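Local coordinates for protein carbonic anhydrase (Coccomyxa sp. PA, PDB 3UCJ) that probably catalyses the reversible hydration of carbon dioxide to hydrogencarbonate, using one zinc ion per subunit, which acetazolamide ligates here, at residues C47-S50 with R51-P54; Y104-G107 with A108-A111; V187-P190 with G191-L194. All blocks are in the same frame, centred on the assembly; numbering follows the deposited sequence.

Contact 1: residues C47-S50 with R51-P54. With ZN (zinc ion), chain C; AZM (5-acetamido-1,3,4-thiadiazole-2-sulfonamide), chain D.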
ATOM      1  N   CYS A  47      -4.611  -4.042  18.290  1.00 26.70           N
ATOM      2  CA  CYS A  47      -3.316  -3.329  18.243  1.00 27.67           C
ATOM      3  C   CYS A  47      -2.122  -4.272  18.424  1.00 27.08           C
ATOM      4  O   CYS A  47      -2.253  -5.264  19.187  1.00 29.97           O
ATOM      5  CB  CYS A  47      -3.301  -2.214  19.362  1.00 29.21           C
ATOM      6  SG  CYS A  47      -1.871  -1.209  19.032  1.00 27.68           S
ATOM      7  N   ALA A  48      -0.962  -3.969  17.802  1.00 25.55           N
ATOM      8  CA  ALA A  48       0.212  -4.724  17.876  1.00 25.04           C
ATOM      9  C   ALA A  48       0.887  -4.608  19.286  1.00 27.20           C
ATOM     10  O   ALA A  48       1.752  -5.346  19.591  1.00 25.79           O
ATOM     11  CB  ALA A  48       1.203  -4.257  16.770  1.00 25.19           C
ATOM     12  N   ASP A  49       0.412  -3.679  20.105  1.00 27.92           N
ATOM     13  CA  ASP A  49       0.920  -3.440  21.499  1.00 28.98           C
ATOM     14  C   ASP A  49       1.098  -4.773  22.252  1.00 28.95           C
ATOM     15  O   ASP A  49       0.187  -5.586  22.298  1.00 29.97           O
ATOM     16  CB  ASP A  49      -0.146  -2.599  22.203  1.00 27.76           C
ATOM     17  CG  ASP A  49       0.347  -2.060  23.581  1.00 30.79           C
ATOM     18  OD1 ASP A  49       0.677  -2.883  24.452  1.00 29.94           O
ATOM     19  OD2 ASP A  49       0.482  -0.832  23.703  1.00 29.37           O
ATOM     20  N   SER A  50       2.305  -4.970  22.763  1.00 28.96           N
ATOM     21  CA  SER A  50       2.745  -6.175  23.480  1.00 32.24           C
ATOM     22  C   SER A  50       1.905  -6.533  24.699  1.00 32.38           C
ATOM     23  O   SER A  50       2.081  -7.635  25.224  1.00 32.56           O
ATOM     24  CB  SER A  50       4.218  -6.033  23.910  1.00 31.66           C
ATOM     25  OG  SER A  50       4.353  -5.000  24.904  1.00 34.72           O
ATOM     26  N   ARG A  51       1.016  -5.634  25.133  1.00 32.77           N
ATOM     27  CA  ARG A  51       0.242  -5.902  26.338  1.00 33.40           C
ATOM     28  C   ARG A  51      -1.103  -6.513  26.039  1.00 34.71           C
ATOM     29  O   ARG A  51      -1.922  -6.753  26.978  1.00 34.55           O
ATOM     30  CB  ARG A  51       0.092  -4.619  27.124  1.00 32.51           C
ATOM     31  CG  ARG A  51       1.399  -4.188  27.631  1.00 33.76           C
ATOM     32  CD  ARG A  51       1.309  -2.731  28.134  1.00 36.13           C
ATOM     33  NE  ARG A  51       0.954  -1.753  27.073  1.00 37.69           N
ATOM     34  CZ  ARG A  51       0.590  -0.489  27.308  1.00 40.10           C
ATOM     35  NH1 ARG A  51       0.468  -0.018  28.591  1.00 33.94           N
ATOM     36  NH2 ARG A  51       0.239   0.295  26.278  1.00 36.17           N
ATOM     37  N   VAL A  52      -1.373  -6.731  24.744  1.00 32.57           N
ATOM     38  CA  VAL A  52      -2.749  -7.025  24.332  1.00 33.95           C
ATOM     39  C   VAL A  52      -2.817  -8.294  23.436  1.00 36.74           C
ATOM     40  O   VAL A  52      -2.825  -8.185  22.173  1.00 35.95           O
ATOM     41  CB  VAL A  52      -3.396  -5.838  23.552  1.00 34.13           C
ATOM     42  CG1 VAL A  52      -4.927  -6.027  23.410  1.00 32.54           C
ATOM     43  CG2 VAL A  52      -3.026  -4.451  24.236  1.00 34.25           C
ATOM     44  N   SER A  53      -2.944  -9.465  24.083  1.00 35.84           N
ATOM     45  CA  SER A  53      -2.939 -10.741  23.331  1.00 35.84           C
ATOM     46  C   SER A  53      -4.352 -11.373  23.267  1.00 35.36           C
ATOM     47  O   SER A  53      -4.868 -11.820  24.310  1.00 35.06           O
ATOM     48  CB  SER A  53      -1.963 -11.685  24.002  1.00 35.82           C
ATOM     49  OG  SER A  53      -2.123 -12.967  23.439  1.00 40.78           O
ATOM     50  N   PRO A  54      -4.973 -11.417  22.076  1.00 33.08           N
ATOM     51  CA  PRO A  54      -6.389 -11.722  22.044  1.00 34.30           C
ATOM     52  C   PRO A  54      -6.682 -13.161  22.551  1.00 36.19           C
ATOM     53  O   PRO A  54      -7.666 -13.368  23.318  1.00 37.45           O
ATOM     54  CB  PRO A  54      -6.757 -11.586  20.557  1.00 33.24           C
ATOM     55  CG  PRO A  54      -5.508 -11.433  19.838  1.00 33.67           C
ATOM     56  CD  PRO A  54      -4.513 -10.855  20.790  1.00 33.93           C
TER
HETATM   57 ZN    ZN C 228      -1.889   0.446  20.717  1.00 30.46          ZN
HETATM   58  C1  AZM D 229       2.138   2.308  20.263  1.00 34.26           C
HETATM   59  C2  AZM D 229       3.272   4.310  19.528  1.00 40.41           C
HETATM   60  C3  AZM D 229       3.751   5.738  17.677  1.00 46.02           C
HETATM   61  C4  AZM D 229       4.690   6.777  17.095  1.00 41.14           C
HETATM   62  N1  AZM D 229      -0.073   0.922  21.205  1.00 26.64           N
HETATM   63  N2  AZM D 229       3.250   4.161  20.895  1.00 36.01           N
HETATM   64  N3  AZM D 229       2.564   2.923  21.366  1.00 36.51           N
HETATM   65  N4  AZM D 229       3.781   5.528  18.995  1.00 34.41           N
HETATM   66  O1  AZM D 229       2.085  -0.259  20.747  1.00 30.25           O
HETATM   67  O2  AZM D 229       0.749   0.730  19.001  1.00 34.41           O
HETATM   68  O3  AZM D 229       2.963   5.058  16.966  1.00 40.38           O
HETATM   69  S1  AZM D 229       1.282   0.792  20.402  1.00 33.37           S
HETATM   70  S2  AZM D 229       2.546   3.021  18.685  1.00 35.65           S
HETATM   71  O   HOH W   1      -4.093  -6.933  20.125  1.00 30.52           O
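Asp49 and Arg51 clasp each other across a type I turn from Asp49 to Val52, where Val52 N donates to Asp49 O. On the aspartate, CB rests 4.0 Å from Val52 CG2 and also approaches sulfonamide oxygen O1 of acetazolamide. Turned anti to the backbone N (chi1 -170°), CG lies in the guanidinium plane of Arg51, at its edge. OD1 accepts twice: Arg51 N reaches its anti lone pair at 2.9 Å, while Arg51 NE arrives on the syn side, also at 2.9 Å. OD2 takes Arg51 NH2 at 2.8 Å in an almost straight bond (172°). The same Asp49 OD2 lies 3.1 Å from AZM N1, the sulfonamide nitrogen. Carboxylate and guanidinium are nearly coplanar, so this side-on, two-nitrogen salt bridge fixes the rotation of the carboxylate beside the zinc. Arg51 NH1, not needed for this grip, bonds to Asn105 OD1 and to Val34 O of the second subunit. Cys47 SG, 2.4 Å from the zinc, also accepts a bond from Asp49 N. Cys106 and His103 complete the protein ligands, and inhibitor N1 takes the fourth place. An Asp-Arg pair next to a Cys-His-Cys zinc is the hallmark of the beta-carbonic anhydrase active site.

Contact 2: residues Y104-G107 with A108-A111. With ZN (zinc ion), chain C; AZM (5-acetamido-1,3,4-thiadiazole-2-sulfonamide), chain D.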
ATOM      1  N   TYR A 104      -6.923   1.134  25.959  1.00 32.88           N
ATOM      2  CA  TYR A 104      -6.445   2.367  26.636  1.00 32.96           C
ATOM      3  C   TYR A 104      -4.959   2.346  26.734  1.00 32.14           C
ATOM      4  O   TYR A 104      -4.333   1.282  26.664  1.00 32.16           O
ATOM      5  CB  TYR A 104      -7.118   2.472  28.047  1.00 32.45           C
ATOM      6  CG  TYR A 104      -8.608   2.666  27.866  1.00 33.13           C
ATOM      7  CD1 TYR A 104      -9.513   1.690  28.272  1.00 32.66           C
ATOM      8  CD2 TYR A 104      -9.112   3.815  27.212  1.00 34.01           C
ATOM      9  CE1 TYR A 104     -10.863   1.878  28.151  1.00 33.82           C
ATOM     10  CE2 TYR A 104     -10.474   4.007  27.060  1.00 33.78           C
ATOM     11  CZ  TYR A 104     -11.342   3.008  27.516  1.00 34.81           C
ATOM     12  OH  TYR A 104     -12.657   3.168  27.372  1.00 34.22           O
ATOM     13  N   ASN A 105      -4.342   3.528  26.838  1.00 33.19           N
ATOM     14  CA  ASN A 105      -2.898   3.635  26.900  1.00 32.62           C
ATOM     15  C   ASN A 105      -2.214   3.247  25.541  1.00 32.45           C
ATOM     16  O   ASN A 105      -1.063   2.820  25.495  1.00 35.05           O
ATOM     17  CB  ASN A 105      -2.248   2.878  28.121  1.00 32.96           C
ATOM     18  CG  ASN A 105      -0.879   3.432  28.484  1.00 33.24           C
ATOM     19  OD1 ASN A 105       0.160   2.760  28.353  1.00 36.59           O
ATOM     20  ND2 ASN A 105      -0.864   4.676  29.046  1.00 36.55           N
ATOM     21  N   CYS A 106      -2.950   3.450  24.447  1.00 31.65           N
ATOM     22  CA  CYS A 106      -2.480   3.095  23.089  1.00 30.56           C
ATOM     23  C   CYS A 106      -1.667   4.269  22.612  1.00 28.96           C
ATOM     24  O   CYS A 106      -2.227   5.316  22.320  1.00 30.08           O
ATOM     25  CB  CYS A 106      -3.704   2.890  22.185  1.00 29.78           C
ATOM     26  SG  CYS A 106      -3.092   2.522  20.427  1.00 31.42           S
ATOM     27  N   GLY A 107      -0.373   4.081  22.594  1.00 28.93           N
ATOM     28  CA  GLY A 107       0.541   5.046  22.101  1.00 30.56           C
ATOM     29  C   GLY A 107       0.308   5.467  20.669  1.00 30.82           C
ATOM     30  O   GLY A 107       0.686   6.601  20.307  1.00 28.30           O
ATOM     31  N   ALA A 108      -0.331   4.627  19.852  1.00 29.73           N
ATOM     32  CA  ALA A 108      -0.584   5.072  18.483  1.00 28.08           C
ATOM     33  C   ALA A 108      -1.640   6.132  18.518  1.00 28.86           C
ATOM     34  O   ALA A 108      -1.590   7.088  17.736  1.00 29.31           O
ATOM     35  CB  ALA A 108      -1.082   3.830  17.564  1.00 30.26           C
ATOM     36  N   CYS A 109      -2.659   5.970  19.387  1.00 26.71           N
ATOM     37  CA  CYS A 109      -3.688   6.972  19.492  1.00 28.40           C
ATOM     38  C   CYS A 109      -3.147   8.269  20.084  1.00 28.95           C
ATOM     39  O   CYS A 109      -3.595   9.347  19.692  1.00 29.27           O
ATOM     40  CB  CYS A 109      -4.857   6.514  20.381  1.00 29.01           C
ATOM     41  SG  CYS A 109      -5.850   5.257  19.417  1.00 32.73           S
ATOM     42  N   LYS A 110      -2.210   8.165  21.008  1.00 29.89           N
ATOM     43  CA  LYS A 110      -1.632   9.364  21.603  1.00 31.48           C
ATOM     44  C   LYS A 110      -0.811  10.089  20.566  1.00 32.39           C
ATOM     45  O   LYS A 110      -0.962  11.292  20.443  1.00 33.51           O
ATOM     46  CB  LYS A 110      -0.760   9.006  22.824  1.00 32.91           C
ATOM     47  CG  LYS A 110      -0.022  10.264  23.399  1.00 35.85           C
ATOM     48  CD  LYS A 110       0.462   9.970  24.820  1.00 45.86           C
ATOM     49  CE  LYS A 110       1.652  10.885  25.255  1.00 53.29           C
ATOM     50  NZ  LYS A 110       1.942  10.690  26.710  1.00 52.73           N
ATOM     51  N   ALA A 111       0.042   9.373  19.810  1.00 30.44           N
ATOM     52  CA  ALA A 111       0.833   9.986  18.742  1.00 29.99           C
ATOM     53  C   ALA A 111      -0.107  10.645  17.701  1.00 31.52           C
ATOM     54  O   ALA A 111       0.163  11.739  17.232  1.00 30.46           O
ATOM     55  CB  ALA A 111       1.762   8.940  18.092  1.00 29.15           C
TER
HETATM   56 ZN    ZN C 228      -1.889   0.446  20.717  1.00 30.46          ZN
HETATM   57  C1  AZM D 229       2.138   2.308  20.263  1.00 34.26           C
HETATM   58  C2  AZM D 229       3.272   4.310  19.528  1.00 40.41           C
HETATM   59  C3  AZM D 229       3.751   5.738  17.677  1.00 46.02           C
HETATM   60  C4  AZM D 229       4.690   6.777  17.095  1.00 41.14           C
HETATM   61  N1  AZM D 229      -0.073   0.922  21.205  1.00 26.64           N
HETATM   62  N2  AZM D 229       3.250   4.161  20.895  1.00 36.01           N
HETATM   63  N3  AZM D 229       2.564   2.923  21.366  1.00 36.51           N
HETATM   64  N4  AZM D 229       3.781   5.528  18.995  1.00 34.41           N
HETATM   65  O1  AZM D 229       2.085  -0.259  20.747  1.00 30.25           O
HETATM   66  O2  AZM D 229       0.749   0.730  19.001  1.00 34.41           O
HETATM   67  O3  AZM D 229       2.963   5.058  16.966  1.00 40.38           O
HETATM   68  S1  AZM D 229       1.282   0.792  20.402  1.00 33.37           S
HETATM   69  S2  AZM D 229       2.546   3.021  18.685  1.00 35.65           S
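Cys106 O accepts from Lys110 N at 3.1 Å and Gly107 O from Ala111 N at 2.9 Å, so these i to i+4 bonds open the first turn of helix 107-114. Cys106 stands at the N-cap. Its SG, anti to the backbone N (chi1 177°), swings back over the helix start, where it takes a weak capping bond from Cys109 N at 3.6 Å while binding the zinc at 2.4 Å. One sulfur thus serves both metal and helix, and the N-terminal end of the helix would be expected to help stabilise a thiolate there. Ala108 CB packs against the same SG at 3.7 Å, and Cys109 CB lies by Cys106 O, with Cys109 SG 4.0 Å from Cys106 SG. Cys106 is the second cysteine of the Cys-His-Cys zinc site of beta-carbonic anhydrases, placed just after parallel strand 97-103, which ends in His103. Gly107 lets the inhibitor come very close: its CA is 3.0 Å from thiadiazole N3, and a CB built on it would clash with N2 of the ring. Farther along the helix, Ala111 CB touches the acetamide methyl C4 at 3.8 Å. Cys109 faces the protein interior, packing on Val154 of helix 146-167, whereas the extended Lys110 chain runs from a CB near Gly107 O out to solvent.

Contact 3: residues V187-P190 with G191-L194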
ATOM      1  N   VAL A 187     -12.979  -2.550  23.758  1.00 32.26           N
ATOM      2  CA  VAL A 187     -11.765  -1.852  24.176  1.00 33.67           C
ATOM      3  C   VAL A 187     -11.144  -2.601  25.386  1.00 34.04           C
ATOM      4  O   VAL A 187     -11.894  -3.162  26.211  1.00 35.56           O
ATOM      5  CB  VAL A 187     -12.072  -0.357  24.491  1.00 32.87           C
ATOM      6  CG1 VAL A 187     -13.054  -0.245  25.709  1.00 35.52           C
ATOM      7  CG2 VAL A 187     -10.792   0.356  24.738  1.00 34.70           C
ATOM      8  N   TYR A 188      -9.831  -2.709  25.448  1.00 32.08           N
ATOM      9  CA  TYR A 188      -9.151  -3.398  26.510  1.00 34.11           C
ATOM     10  C   TYR A 188      -8.332  -2.440  27.381  1.00 34.43           C
ATOM     11  O   TYR A 188      -7.718  -1.508  26.866  1.00 35.12           O
ATOM     12  CB  TYR A 188      -8.222  -4.405  25.857  1.00 32.13           C
ATOM     13  CG  TYR A 188      -7.322  -5.187  26.726  1.00 33.56           C
ATOM     14  CD1 TYR A 188      -7.805  -6.291  27.447  1.00 35.27           C
ATOM     15  CD2 TYR A 188      -5.980  -4.868  26.833  1.00 33.25           C
ATOM     16  CE1 TYR A 188      -7.001  -7.055  28.202  1.00 36.08           C
ATOM     17  CE2 TYR A 188      -5.143  -5.637  27.606  1.00 35.52           C
ATOM     18  CZ  TYR A 188      -5.688  -6.739  28.303  1.00 37.12           C
ATOM     19  OH  TYR A 188      -4.899  -7.518  29.051  1.00 40.51           O
ATOM     20  N   THR A 189      -8.235  -2.743  28.672  1.00 34.70           N
ATOM     21  CA  THR A 189      -7.392  -1.929  29.605  1.00 36.18           C
ATOM     22  C   THR A 189      -6.147  -2.698  30.014  1.00 37.35           C
ATOM     23  O   THR A 189      -6.258  -3.700  30.720  1.00 40.82           O
ATOM     24  CB  THR A 189      -8.199  -1.482  30.841  1.00 35.84           C
ATOM     25  OG1 THR A 189      -9.349  -0.780  30.368  1.00 37.17           O
ATOM     26  CG2 THR A 189      -7.338  -0.556  31.716  1.00 36.28           C
ATOM     27  N   PRO A 190      -4.952  -2.321  29.493  1.00 38.52           N
ATOM     28  CA  PRO A 190      -3.812  -3.143  29.766  1.00 39.65           C
ATOM     29  C   PRO A 190      -3.617  -3.304  31.282  1.00 42.05           C
ATOM     30  O   PRO A 190      -3.176  -4.374  31.726  1.00 42.94           O
ATOM     31  CB  PRO A 190      -2.634  -2.333  29.174  1.00 39.24           C
ATOM     32  CG  PRO A 190      -3.269  -1.624  28.013  1.00 38.09           C
ATOM     33  CD  PRO A 190      -4.665  -1.294  28.458  1.00 37.56           C
ATOM     34  N   GLY A 191      -3.904  -2.247  32.055  1.00 43.21           N
ATOM     35  CA  GLY A 191      -3.548  -2.238  33.471  1.00 43.84           C
ATOM     36  C   GLY A 191      -4.501  -3.029  34.354  1.00 45.51           C
ATOM     37  O   GLY A 191      -4.203  -3.194  35.536  1.00 46.52           O
ATOM     38  N   THR A 192      -5.618  -3.502  33.796  1.00 44.23           N
ATOM     39  CA  THR A 192      -6.560  -4.387  34.498  1.00 43.99           C
ATOM     40  C   THR A 192      -6.868  -5.724  33.779  1.00 43.65           C
ATOM     41  O   THR A 192      -7.495  -6.635  34.358  1.00 44.06           O
ATOM     42  CB  THR A 192      -7.904  -3.689  34.723  1.00 43.74           C
ATOM     43  OG1 THR A 192      -8.596  -3.529  33.460  1.00 44.39           O
ATOM     44  CG2 THR A 192      -7.695  -2.299  35.459  1.00 43.01           C
ATOM     45  N   GLY A 193      -6.493  -5.852  32.512  1.00 41.13           N
ATOM     46  CA  GLY A 193      -6.786  -7.076  31.762  1.00 39.72           C
ATOM     47  C   GLY A 193      -8.245  -7.270  31.388  1.00 39.89           C
ATOM     48  O   GLY A 193      -8.631  -8.329  30.862  1.00 41.93           O
ATOM     49  N   LEU A 194      -9.054  -6.249  31.558  1.00 39.49           N
ATOM     50  CA  LEU A 194     -10.449  -6.353  31.212  1.00 39.84           C
ATOM     51  C   LEU A 194     -10.811  -5.676  29.893  1.00 39.52           C
ATOM     52  O   LEU A 194     -10.332  -4.571  29.628  1.00 39.17           O
ATOM     53  CB  LEU A 194     -11.290  -5.704  32.311  1.00 40.28           C
ATOM     54  CG  LEU A 194     -11.205  -6.460  33.656  1.00 43.33           C
ATOM     55  CD1 LEU A 194     -11.571  -5.483  34.751  1.00 43.33           C
ATOM     56  CD2 LEU A 194     -12.220  -7.627  33.602  1.00 45.64           C
TER
HETATM   57  O   HOH W   2     -11.564  -1.990  29.441  1.00 42.97           O
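The Tyr188 ring lies against the Gly193-Leu194 backbone, with the carbonyl oxygens of both residues set obliquely to it: CE1 is 3.4 Å from Gly193 O, and the phenol OH is 3.3 Å from Gly193 CA. Val52, His103 and Trp19 of the second subunit also pack on this side chain. The backbone beneath is a beta hairpin joining strand 182-189 to the antiparallel strand 194-202. Thr189 O receives two donors at the bend, Gly193 N at 2.8 Å, nearly along the C=O axis, and Thr192 N at 3.1 Å from well above the carbonyl plane. Gly193 has positive phi (72°), a conformation that favours glycine. An alanine in place of Tyr188 is likely to open a gap beside Gly193 and Val52 and to take away one of the side chains that Trp19 of the second subunit packs on. On Thr192, OG1 sits between the backbone N and the carbonyl carbon (chi1 70°), which brings it 3.3 Å from Thr189 CB and lets it accept a weak hydrogen bond from Leu194 N. Thr189 N donates to Leu194 O at 2.9 Å, and a water donates to that same oxygen while also hydrogen-bonding Thr189 OG1 at 2.7 Å.

Overall arrangement
Contacts 1, 2 and 3 follow one another along the chain, each at the C-terminal end of a neighbouring strand of the mixed sheet: 42-47, 97-103 and 182-189. The centres of contact 1 and contact 2 lie about 12 Å apart, those of contact 1 and contact 3 about 10 Å, and those of contact 2 and contact 3 about 14 Å. Contacts 1 and 2 face each other across the zinc and acetazolamide, each supplying one cysteine ligand. Contact 3 stays outside the metal shell but backs it, Pro190 packing on Arg51 and His103, and is tied to contact 2 by the hydrogen bond from Tyr104 N to Tyr188 O. The second subunit reaches contacts 1 and 3 widely and contact 2 at Asn105, and contributes Gln38 to the inhibitor pocket, so the active site is built at the subunit interface.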